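Long-range contact in NAD-dependent epimerase/dehydratase (Methylobacillus flagellatus KT, PDB 3GPI), which is of unknown function but is probably an NAD-dependent epimerase or dehydratase with a Rossmann-type nucleotide-binding fold: residues A[144-155]-A[206-214]. Numbering follows the deposited sequence.
Sequences LAAYSSTILRFS and PERLYIVTD
The guanidinium of Arg208 meets the turn 144-148 with its edge: NH1 gives a fairly straight bond to Tyr147 O (2.8 Å, 6° out of the guanidinium plane), while NH2 makes weaker, bent bonds to the carbonyls of Leu144 and Tyr147. Ser149 OG lies over one face, near NH2 but not hydrogen-bonded to it. The bend in the Arg208 chain at CG-CD (chi3 71°) turns the group back to the carbonyls at the 3-10 segment 144-146 and the loop after it, just ahead of strand 149-154. A water between Ser149 OG and Arg208 O and another between Ser149 O and Pro206 O link the two segments further. On the Arg153 guanidinium, Leu209 lays its methyls over one face, CD2 3.6 Å from NH1; NH2 forms a salt bridge with Glu141, and NH1 bonds to Tyr113 OH, fixing the plane. The Phe154 ring carries Val212 CG1 over one face, a CH-pi contact at 4.1 Å from the centroid, with Leu152 CB at its edge. Tyr210 offers its edge to Thr150 CG2 (3.6 Å from CD2), and Phe193 meets its ring edge-to-face. With Thr150 CG2 anti to the backbone N, OG1 sits beside that nitrogen and donates to Glu207 O at 2.8 Å, while His103 is its second partner. Five backbone bonds, beginning with Ile151 N to Arg208 O and ending with Ser155 N to Val212 O, zip the strands in parallel register. Leu152, Phe154, Tyr210 and Val212 form one face, packed partly on helix 187-201; Ile151, Arg153, Leu209 and Ile211 form the other. Strand 149-154 also pairs with strand 103-109, so strand 209-212 adds a parallel strand to the largely parallel central sheet of the Rossmann-type fold characteristic of the epimerase/dehydratase family.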
ATOM      1  N   LEU A 144      -8.935 -12.995  -7.513  1.00 28.57           N
ATOM      2  CA  LEU A 144      -8.547 -13.706  -6.304  1.00 28.47           C
ATOM      3  C   LEU A 144      -9.652 -14.472  -5.568  1.00 29.05           C
ATOM      4  O   LEU A 144      -9.352 -15.169  -4.594  1.00 28.78           O
ATOM      5  CB  LEU A 144      -7.868 -12.733  -5.346  1.00 27.21           C
ATOM      6  CG  LEU A 144      -6.607 -12.118  -5.937  1.00 26.74           C
ATOM      7  CD1 LEU A 144      -6.055 -11.034  -5.014  1.00 25.58           C
ATOM      8  CD2 LEU A 144      -5.569 -13.181  -6.207  1.00 27.22           C
ATOM      9  N   ALA A 145     -10.917 -14.376  -6.014  1.00 29.22           N
ATOM     10  CA  ALA A 145     -12.017 -15.073  -5.319  1.00 29.51           C
ATOM     11  C   ALA A 145     -11.788 -16.592  -5.176  1.00 28.61           C
ATOM     12  O   ALA A 145     -12.218 -17.185  -4.177  1.00 29.63           O
ATOM     13  CB  ALA A 145     -13.372 -14.802  -6.010  1.00 30.13           C
ATOM     14  N   ALA A 146     -11.103 -17.176  -6.157  1.00 27.62           N
ATOM     15  CA  ALA A 146     -10.815 -18.625  -6.191  1.00 26.83           C
ATOM     16  C   ALA A 146      -9.543 -19.030  -5.474  1.00 25.82           C
ATOM     17  O   ALA A 146      -9.241 -20.221  -5.361  1.00 25.43           O
ATOM     18  CB  ALA A 146     -10.748 -19.114  -7.614  1.00 27.10           C
ATOM     19  N   TYR A 147      -8.773 -18.041  -5.021  1.00 23.97           N
ATOM     20  CA  TYR A 147      -7.492 -18.288  -4.376  1.00 22.66           C
ATOM     21  C   TYR A 147      -7.541 -18.050  -2.880  1.00 20.09           C
ATOM     22  O   TYR A 147      -8.258 -17.187  -2.408  1.00 21.55           O
ATOM     23  CB  TYR A 147      -6.452 -17.333  -4.944  1.00 22.22           C
ATOM     24  CG  TYR A 147      -6.074 -17.666  -6.356  1.00 25.39           C
ATOM     25  CD1 TYR A 147      -6.930 -17.333  -7.410  1.00 27.35           C
ATOM     26  CD2 TYR A 147      -4.872 -18.318  -6.633  1.00 27.18           C
ATOM     27  CE1 TYR A 147      -6.609 -17.658  -8.711  1.00 29.11           C
ATOM     28  CE2 TYR A 147      -4.526 -18.647  -7.945  1.00 30.49           C
ATOM     29  CZ  TYR A 147      -5.405 -18.302  -8.970  1.00 30.18           C
ATOM     30  OH  TYR A 147      -5.061 -18.622 -10.266  1.00 33.77           O
ATOM     31  N   SER A 148      -6.776 -18.804  -2.107  1.00 18.11           N
ATOM     32  CA  SER A 148      -6.524 -18.430  -0.711  1.00 16.59           C
ATOM     33  C   SER A 148      -5.747 -17.113  -0.768  1.00 16.57           C
ATOM     34  O   SER A 148      -4.646 -17.077  -1.291  1.00 16.07           O
ATOM     35  CB  SER A 148      -5.672 -19.500  -0.048  1.00 16.37           C
ATOM     36  OG  SER A 148      -5.458 -19.196   1.315  1.00 16.82           O
ATOM     37  N   SER A 149      -6.327 -16.038  -0.227  1.00 14.45           N
ATOM     38  CA  SER A 149      -5.802 -14.696  -0.505  1.00 13.39           C
ATOM     39  C   SER A 149      -6.313 -13.678   0.474  1.00 13.35           C
ATOM     40  O   SER A 149      -7.318 -13.860   1.112  1.00 14.69           O
ATOM     41  CB  SER A 149      -6.187 -14.279  -1.923  1.00 14.78           C
ATOM     42  OG  SER A 149      -7.582 -14.186  -2.078  1.00 17.97           O
ATOM     43  N   THR A 150      -5.591 -12.566   0.529  1.00 12.86           N
ATOM     44  CA  THR A 150      -5.926 -11.414   1.335  1.00 12.92           C
ATOM     45  C   THR A 150      -5.664 -10.204   0.472  1.00 13.40           C
ATOM     46  O   THR A 150      -4.548  -9.985   0.009  1.00 13.92           O
ATOM     47  CB  THR A 150      -5.049 -11.335   2.561  1.00 13.42           C
ATOM     48  OG1 THR A 150      -5.298 -12.486   3.375  1.00 14.10           O
ATOM     49  CG2 THR A 150      -5.374 -10.048   3.368  1.00 14.66           C
ATOM     50  N   ILE A 151      -6.719  -9.428   0.266  1.00 13.75           N
ATOM     51  CA  ILE A 151      -6.627  -8.151  -0.430  1.00 14.22           C
ATOM     52  C   ILE A 151      -6.379  -7.081   0.636  1.00 13.55           C
ATOM     53  O   ILE A 151      -7.030  -7.021   1.677  1.00 13.66           O
ATOM     54  CB  ILE A 151      -7.955  -7.875  -1.125  1.00 14.65           C
ATOM     55  CG1 ILE A 151      -8.155  -8.858  -2.282  1.00 16.64           C
ATOM     56  CG2 ILE A 151      -8.025  -6.428  -1.624  1.00 15.32           C
ATOM     57  CD1 ILE A 151      -9.600  -8.909  -2.704  1.00 20.64           C
ATOM     58  N   LEU A 152      -5.375  -6.253   0.340  1.00 13.30           N
ATOM     59  CA  LEU A 152      -4.974  -5.179   1.251  1.00 13.91           C
ATOM     60  C   LEU A 152      -5.246  -3.853   0.546  1.00 13.39           C
ATOM     61  O   LEU A 152      -4.470  -3.455  -0.347  1.00 14.30           O
ATOM     62  CB  LEU A 152      -3.477  -5.318   1.548  1.00 14.39           C
ATOM     63  CG  LEU A 152      -3.149  -6.667   2.201  1.00 16.18           C
ATOM     64  CD1 LEU A 152      -1.642  -6.866   2.191  1.00 19.48           C
ATOM     65  CD2 LEU A 152      -3.726  -6.786   3.590  1.00 17.66           C
ATOM     66  N   ARG A 153      -6.343  -3.175   0.921  1.00 13.16           N
ATOM     67  CA  ARG A 153      -6.624  -1.876   0.281  1.00 13.06           C
ATOM     68  C   ARG A 153      -5.886  -0.783   1.040  1.00 12.74           C
ATOM     69  O   ARG A 153      -6.282  -0.428   2.150  1.00 13.20           O
ATOM     70  CB  ARG A 153      -8.130  -1.608   0.309  1.00 12.87           C
ATOM     71  CG  ARG A 153      -8.867  -2.491  -0.691  1.00 14.63           C
ATOM     72  CD  ARG A 153     -10.379  -2.259  -0.658  1.00 16.12           C
ATOM     73  NE  ARG A 153     -11.048  -3.201  -1.553  1.00 15.56           N
ATOM     74  CZ  ARG A 153     -12.332  -3.560  -1.429  1.00 16.64           C
ATOM     75  NH1 ARG A 153     -13.086  -3.064  -0.470  1.00 18.10           N
ATOM     76  NH2 ARG A 153     -12.815  -4.452  -2.273  1.00 18.74           N
ATOM     77  N   PHE A 154      -4.740  -0.366   0.478  1.00 12.86           N
ATOM     78  CA  PHE A 154      -3.903   0.637   1.134  1.00 13.13           C
ATOM     79  C   PHE A 154      -4.485   2.033   0.877  1.00 13.20           C
ATOM     80  O   PHE A 154      -4.924   2.324  -0.251  1.00 13.48           O
ATOM     81  CB  PHE A 154      -2.507   0.622   0.511  1.00 13.26           C
ATOM     82  CG  PHE A 154      -1.533  -0.355   1.124  1.00 13.43           C
ATOM     83  CD1 PHE A 154      -0.258   0.084   1.448  1.00 14.25           C
ATOM     84  CD2 PHE A 154      -1.866  -1.671   1.350  1.00 14.04           C
ATOM     85  CE1 PHE A 154       0.680  -0.805   2.011  1.00 14.16           C
ATOM     86  CE2 PHE A 154      -0.950  -2.549   1.951  1.00 12.80           C
ATOM     87  CZ  PHE A 154       0.324  -2.140   2.262  1.00 14.17           C
ATOM     88  N   SER A 155      -4.504   2.877   1.913  1.00 12.69           N
ATOM     89  CA  SER A 155      -4.744   4.304   1.688  1.00 13.33           C
ATOM     90  C   SER A 155      -3.484   4.940   1.103  1.00 14.12           C
ATOM     91  O   SER A 155      -2.623   4.241   0.577  1.00 16.11           O
ATOM     92  CB  SER A 155      -5.228   4.936   2.973  1.00 13.25           C
ATOM     93  OG  SER A 155      -4.317   4.795   4.035  1.00 12.65           O
ATOM     94  N   PRO A 206      -5.442 -15.343   8.040  1.00 26.90           N
ATOM     95  CA  PRO A 206      -5.892 -13.992   7.726  1.00 25.78           C
ATOM     96  C   PRO A 206      -7.268 -13.932   7.077  1.00 24.88           C
ATOM     97  O   PRO A 206      -7.739 -14.858   6.411  1.00 25.86           O
ATOM     98  CB  PRO A 206      -4.816 -13.456   6.757  1.00 25.65           C
ATOM     99  CG  PRO A 206      -4.090 -14.663   6.265  1.00 28.72           C
ATOM    100  CD  PRO A 206      -4.176 -15.678   7.357  1.00 27.17           C
ATOM    101  N   GLU A 207      -7.887 -12.797   7.313  1.00 21.26           N
ATOM    102  CA  GLU A 207      -9.097 -12.368   6.641  1.00 19.76           C
ATOM    103  C   GLU A 207      -8.885 -12.222   5.142  1.00 18.36           C
ATOM    104  O   GLU A 207      -7.740 -12.061   4.654  1.00 17.26           O
ATOM    105  CB  GLU A 207      -9.443 -10.993   7.198  1.00 21.08           C
ATOM    106  CG  GLU A 207      -9.649 -10.946   8.690  1.00 23.95           C
ATOM    107  CD  GLU A 207     -11.104 -11.039   9.070  1.00 28.67           C
ATOM    108  OE1 GLU A 207     -11.976 -10.604   8.278  1.00 29.70           O
ATOM    109  OE2 GLU A 207     -11.368 -11.550  10.179  1.00 29.41           O
ATOM    110  N   ARG A 208      -9.986 -12.185   4.389  1.00 16.50           N
ATOM    111  CA  ARG A 208      -9.848 -12.009   2.956  1.00 16.31           C
ATOM    112  C   ARG A 208      -9.617 -10.558   2.505  1.00 14.58           C
ATOM    113  O   ARG A 208      -9.214 -10.352   1.382  1.00 14.18           O
ATOM    114  CB  ARG A 208     -10.986 -12.684   2.173  1.00 18.74           C
ATOM    115  CG  ARG A 208     -10.783 -14.209   2.126  1.00 22.15           C
ATOM    116  CD  ARG A 208     -11.776 -14.920   1.251  1.00 22.81           C
ATOM    117  NE  ARG A 208     -11.577 -14.698  -0.178  1.00 25.84           N
ATOM    118  CZ  ARG A 208     -10.740 -15.395  -0.944  1.00 26.17           C
ATOM    119  NH1 ARG A 208     -10.007 -16.357  -0.410  1.00 27.82           N
ATOM    120  NH2 ARG A 208     -10.609 -15.096  -2.239  1.00 29.62           N
ATOM    121  N   LEU A 209      -9.868  -9.599   3.385  1.00 14.91           N
ATOM    122  CA  LEU A 209      -9.793  -8.176   3.034  1.00 14.12           C
ATOM    123  C   LEU A 209      -9.510  -7.339   4.251  1.00 14.10           C
ATOM    124  O   LEU A 209     -10.168  -7.465   5.262  1.00 15.53           O
ATOM    125  CB  LEU A 209     -11.149  -7.767   2.419  1.00 15.67           C
ATOM    126  CG  LEU A 209     -11.351  -6.293   2.059  1.00 15.00           C
ATOM    127  CD1 LEU A 209     -10.398  -5.809   0.984  1.00 18.25           C
ATOM    128  CD2 LEU A 209     -12.820  -6.047   1.578  1.00 16.87           C
ATOM    129  N   TYR A 210      -8.531  -6.429   4.111  1.00 13.72           N
ATOM    130  CA  TYR A 210      -8.289  -5.380   5.123  1.00 13.22           C
ATOM    131  C   TYR A 210      -8.117  -4.073   4.428  1.00 12.68           C
ATOM    132  O   TYR A 210      -7.487  -4.000   3.359  1.00 14.81           O
ATOM    133  CB  TYR A 210      -6.956  -5.576   5.865  1.00 13.32           C
ATOM    134  CG  TYR A 210      -6.827  -6.828   6.715  1.00 14.15           C
ATOM    135  CD1 TYR A 210      -7.190  -6.825   8.062  1.00 15.09           C
ATOM    136  CD2 TYR A 210      -6.355  -8.004   6.158  1.00 16.21           C
ATOM    137  CE1 TYR A 210      -7.056  -7.990   8.837  1.00 16.62           C
ATOM    138  CE2 TYR A 210      -6.216  -9.175   6.930  1.00 18.27           C
ATOM    139  CZ  TYR A 210      -6.570  -9.142   8.253  1.00 19.99           C
ATOM    140  OH  TYR A 210      -6.426 -10.339   8.938  1.00 22.88           O
ATOM    141  N   ILE A 211      -8.623  -3.040   5.075  1.00 12.84           N
ATOM    142  CA  ILE A 211      -8.226  -1.671   4.775  1.00 14.01           C
ATOM    143  C   ILE A 211      -6.938  -1.416   5.576  1.00 13.30           C
ATOM    144  O   ILE A 211      -6.875  -1.648   6.792  1.00 13.73           O
ATOM    145  CB  ILE A 211      -9.319  -0.678   5.192  1.00 14.05           C
ATOM    146  CG1 ILE A 211     -10.521  -0.871   4.261  1.00 17.51           C
ATOM    147  CG2 ILE A 211      -8.793   0.787   5.001  1.00 15.55           C
ATOM    148  CD1 ILE A 211     -11.748  -0.002   4.595  1.00 20.58           C
ATOM    149  N   VAL A 212      -5.887  -0.972   4.891  1.00 12.69           N
ATOM    150  CA  VAL A 212      -4.596  -0.701   5.531  1.00 12.86           C
ATOM    151  C   VAL A 212      -4.436   0.801   5.581  1.00 13.31           C
ATOM    152  O   VAL A 212      -4.121   1.434   4.566  1.00 12.46           O
ATOM    153  CB  VAL A 212      -3.463  -1.391   4.744  1.00 13.45           C
ATOM    154  CG1 VAL A 212      -2.153  -1.257   5.509  1.00 13.93           C
ATOM    155  CG2 VAL A 212      -3.734  -2.882   4.629  1.00 14.24           C
ATOM    156  N   THR A 213      -4.684   1.344   6.763  1.00 11.64           N
ATOM    157  CA  THR A 213      -4.700   2.804   6.977  1.00 12.18           C
ATOM    158  C   THR A 213      -4.422   3.074   8.448  1.00 11.96           C
ATOM    159  O   THR A 213      -4.565   2.171   9.275  1.00 13.22           O
ATOM    160  CB  THR A 213      -6.027   3.417   6.465  1.00 13.13           C
ATOM    161  OG1 THR A 213      -5.902   4.834   6.318  1.00 13.77           O
ATOM    162  CG2 THR A 213      -7.195   3.081   7.394  1.00 13.55           C
ATOM    163  N   ASP A 214      -3.986   4.289   8.768  1.00 12.16           N
ATOM    164  CA  ASP A 214      -3.664   4.579  10.164  1.00 12.46           C
ATOM    165  C   ASP A 214      -4.888   5.031  10.951  1.00 13.09           C
ATOM    166  O   ASP A 214      -5.992   4.947  10.438  1.00 13.01           O
ATOM    167  CB  ASP A 214      -2.480   5.544  10.297  1.00 12.20           C
ATOM    168  CG  ASP A 214      -2.850   7.015  10.036  1.00 13.41           C
ATOM    169  OD1 ASP A 214      -4.041   7.387   9.990  1.00 14.28           O
ATOM    170  OD2 ASP A 214      -1.901   7.807   9.970  1.00 12.87           O
TER
HETATM  171  O   HOH W   1      -9.030 -12.041  -1.063  1.00 20.27           O
HETATM  172  O   HOH W   2      -7.435 -15.371   3.552  1.00 26.15           O
HETATM  173  O   HOH W   3      -8.454 -16.976   1.736  1.00 41.11           O